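Long-range contact in murein peptide amidase A (Escherichia coli O157:H7, PDB 5HXD), which probably hydrolyses the gamma-D-glutamyl-diaminopimelic acid amide bond of murein tripeptide, using one zinc ion per subunit, in the breakdown of muropeptides: residues N98-A103 with G133-T138. Residues are numbered along the deposited sequence; the frame is centred on the assembly and turned at random.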
ATOM      1  N   ASN A  98       2.491 -14.324  -7.570  1.00 37.45           N
ATOM      2  CA  ASN A  98       2.436 -14.409  -9.017  1.00 38.67           C
ATOM      3  C   ASN A  98       3.432 -15.434  -9.536  1.00 42.52           C
ATOM      4  O   ASN A  98       3.837 -15.382 -10.697  1.00 44.22           O
ATOM      5  CB  ASN A  98       2.701 -13.046  -9.654  1.00 38.20           C
ATOM      6  CG  ASN A  98       2.060 -12.898 -11.028  1.00 38.32           C
ATOM      7  OD1 ASN A  98       0.893 -13.247 -11.238  1.00 39.43           O
ATOM      8  ND2 ASN A  98       2.816 -12.355 -11.964  1.00 39.31           N
ATOM      9  N   ARG A  99       3.840 -16.348  -8.661  1.00 38.32           N
ATOM     10  CA  ARG A  99       4.519 -17.570  -9.087  1.00 39.03           C
ATOM     11  C   ARG A  99       3.839 -18.732  -8.398  1.00 39.51           C
ATOM     12  O   ARG A  99       4.272 -19.877  -8.533  1.00 45.17           O
ATOM     13  CB  ARG A  99       6.023 -17.565  -8.752  1.00 39.39           C
ATOM     14  CG  ARG A  99       6.824 -16.426  -9.353  1.00 38.78           C
ATOM     15  CD  ARG A  99       6.879 -16.513 -10.858  1.00 35.95           C
ATOM     16  NE  ARG A  99       7.635 -15.413 -11.429  1.00 38.08           N
ATOM     17  CZ  ARG A  99       7.156 -14.187 -11.623  1.00 42.05           C
ATOM     18  NH1 ARG A  99       5.905 -13.886 -11.286  1.00 39.66           N
ATOM     19  NH2 ARG A  99       7.945 -13.249 -12.139  1.00 42.52           N
ATOM     20  N   ASN A 100       2.765 -18.428  -7.671  1.00 36.20           N
ATOM     21  CA  ASN A 100       2.047 -19.409  -6.850  1.00 39.12           C
ATOM     22  C   ASN A 100       0.734 -20.001  -7.449  1.00 43.68           C
ATOM     23  O   ASN A 100       0.066 -20.807  -6.802  1.00 43.87           O
ATOM     24  CB  ASN A 100       1.738 -18.768  -5.487  1.00 37.25           C
ATOM     25  CG  ASN A 100       1.463 -19.797  -4.393  1.00 44.94           C
ATOM     26  OD1 ASN A 100       0.418 -19.755  -3.732  1.00 43.59           O
ATOM     27  ND2 ASN A 100       2.400 -20.728  -4.198  1.00 43.99           N
ATOM     28  N   PHE A 101       0.354 -19.626  -8.666  1.00 38.88           N
ATOM     29  CA  PHE A 101      -0.920 -20.100  -9.197  1.00 38.40           C
ATOM     30  C   PHE A 101      -0.789 -21.498  -9.803  1.00 42.67           C
ATOM     31  O   PHE A 101       0.167 -21.784 -10.533  1.00 38.39           O
ATOM     32  CB  PHE A 101      -1.481 -19.106 -10.223  1.00 38.89           C
ATOM     33  CG  PHE A 101      -2.067 -17.871  -9.603  1.00 37.37           C
ATOM     34  CD1 PHE A 101      -3.432 -17.782  -9.364  1.00 37.67           C
ATOM     35  CD2 PHE A 101      -1.257 -16.808  -9.238  1.00 37.41           C
ATOM     36  CE1 PHE A 101      -3.995 -16.650  -8.776  1.00 35.38           C
ATOM     37  CE2 PHE A 101      -1.807 -15.669  -8.651  1.00 39.94           C
ATOM     38  CZ  PHE A 101      -3.192 -15.595  -8.420  1.00 38.51           C
ATOM     39  N   PRO A 102      -1.767 -22.378  -9.506  1.00 44.60           N
ATOM     40  CA  PRO A 102      -1.756 -23.787  -9.923  1.00 41.04           C
ATOM     41  C   PRO A 102      -1.844 -24.004 -11.444  1.00 42.50           C
ATOM     42  O   PRO A 102      -2.372 -25.024 -11.880  1.00 45.09           O
ATOM     43  CB  PRO A 102      -2.988 -24.362  -9.225  1.00 42.93           C
ATOM     44  CG  PRO A 102      -3.885 -23.188  -9.026  1.00 45.51           C
ATOM     45  CD  PRO A 102      -2.966 -22.054  -8.711  1.00 38.92           C
ATOM     46  N   ALA A 103      -1.319 -23.066 -12.225  1.00 38.23           N
ATOM     47  CA  ALA A 103      -1.083 -23.262 -13.651  1.00 42.63           C
ATOM     48  C   ALA A 103      -0.251 -24.517 -13.920  1.00 44.73           C
ATOM     49  O   ALA A 103       0.405 -25.045 -13.015  1.00 46.18           O
ATOM     50  CB  ALA A 103      -0.391 -22.046 -14.235  1.00 40.17           C
ATOM     51  N   GLY A 133      -0.397 -23.479  -6.014  1.00 44.17           N
ATOM     52  CA  GLY A 133      -1.553 -22.874  -5.375  1.00 38.21           C
ATOM     53  C   GLY A 133      -1.537 -22.993  -3.858  1.00 47.61           C
ATOM     54  O   GLY A 133      -2.602 -23.002  -3.241  1.00 49.78           O
ATOM     55  N   SER A 134      -0.349 -23.063  -3.246  1.00 44.05           N
ATOM     56  CA  SER A 134      -0.251 -23.224  -1.794  1.00 43.07           C
ATOM     57  C   SER A 134      -0.939 -22.107  -0.976  1.00 46.93           C
ATOM     58  O   SER A 134      -1.587 -22.381   0.044  1.00 43.64           O
ATOM     59  CB  SER A 134       1.229 -23.322  -1.368  1.00 48.39           C
ATOM     60  OG  SER A 134       1.853 -22.050  -1.217  1.00 39.34           O
ATOM     61  N   GLU A 135      -0.801 -20.855  -1.409  1.00 42.17           N
ATOM     62  CA  GLU A 135      -1.116 -19.738  -0.521  1.00 44.28           C
ATOM     63  C   GLU A 135      -2.621 -19.408  -0.442  1.00 44.96           C
ATOM     64  O   GLU A 135      -3.341 -19.521  -1.436  1.00 38.61           O
ATOM     65  CB  GLU A 135      -0.322 -18.497  -0.947  1.00 42.14           C
ATOM     66  CG  GLU A 135       1.192 -18.702  -0.941  1.00 44.76           C
ATOM     67  CD  GLU A 135       1.725 -19.220   0.401  1.00 46.07           C
ATOM     68  OE1 GLU A 135       1.783 -18.439   1.393  1.00 37.95           O
ATOM     69  OE2 GLU A 135       2.076 -20.420   0.448  1.00 46.17           O
ATOM     70  N   PRO A 136      -3.090 -18.983   0.753  1.00 39.60           N
ATOM     71  CA  PRO A 136      -4.515 -18.707   0.953  1.00 38.67           C
ATOM     72  C   PRO A 136      -5.016 -17.591   0.047  1.00 40.50           C
ATOM     73  O   PRO A 136      -6.100 -17.738  -0.517  1.00 42.42           O
ATOM     74  CB  PRO A 136      -4.608 -18.307   2.435  1.00 32.95           C
ATOM     75  CG  PRO A 136      -3.241 -17.993   2.859  1.00 38.63           C
ATOM     76  CD  PRO A 136      -2.300 -18.747   1.973  1.00 37.86           C
ATOM     77  N   GLU A 137      -4.249 -16.514  -0.095  1.00 37.47           N
ATOM     78  CA  GLU A 137      -4.567 -15.472  -1.060  1.00 35.05           C
ATOM     79  C   GLU A 137      -4.757 -16.033  -2.468  1.00 42.17           C
ATOM     80  O   GLU A 137      -5.608 -15.559  -3.211  1.00 42.93           O
ATOM     81  CB  GLU A 137      -3.471 -14.412  -1.095  1.00 38.07           C
ATOM     82  CG  GLU A 137      -3.325 -13.583   0.159  1.00 34.04           C
ATOM     83  CD  GLU A 137      -2.397 -14.207   1.172  1.00 34.79           C
ATOM     84  OE1 GLU A 137      -1.832 -15.286   0.901  1.00 38.63           O
ATOM     85  OE2 GLU A 137      -2.241 -13.615   2.254  1.00 35.86           O
ATOM     86  N   THR A 138      -3.965 -17.038  -2.840  1.00 39.98           N
ATOM     87  CA  THR A 138      -4.046 -17.602  -4.187  1.00 39.94           C
ATOM     88  C   THR A 138      -5.291 -18.459  -4.397  1.00 43.55           C
ATOM     89  O   THR A 138      -6.006 -18.333  -5.398  1.00 43.68           O
ATOM     90  CB  THR A 138      -2.829 -18.465  -4.496  1.00 41.71           C
ATOM     91  OG1 THR A 138      -1.644 -17.674  -4.336  1.00 37.70           O
ATOM     92  CG2 THR A 138      -2.931 -19.048  -5.922  1.00 35.57           C
TER
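The side chain of N100 docks on the N-terminal turn of helix 136-148, where E135 is the N-cap residue. N98, R99 and N100 belong to the D-L-N-R-N segment, whose Asn-Arg pair probably corresponds to the substrate-binding pair of M14 carboxypeptidases. The CG of N100 lies anti to the backbone N (chi1 -159°), which extends the amide toward the helix start. OD1 accepts two hydrogen bonds, both in its carbonyl plane and on lone pairs. E135 N gives one to N100 OD1 at 2.8 Å (N-H...O 157°). T138 OG1 lies 3.0 Å from N100 OD1 and gives the other. The other branch, N100 ND2, bonds to T128 O and weakly to S134 OG. Partners on both OD1 and ND2 thus hold the amide in one orientation. The carboxamide joins the helix start to the chain that follows strand 122-127. The backbone adds a weak bond from G133 N to N100 O (2.8 Å). G133 CA packs against P102 CD at 3.7 Å. T138 turns its two branches to different partners. While OG1 meets the amide, T138 CG2 sits over one face of the F101 ring, 3.9 Å from its centroid, in a CH-pi contact. The F101 side chain is about 11 Å from the zinc ion. It also packs edge-to-face on F195. F101 and P102 lie between helix 136-148, touching C142, and helix 195-201, touching W198.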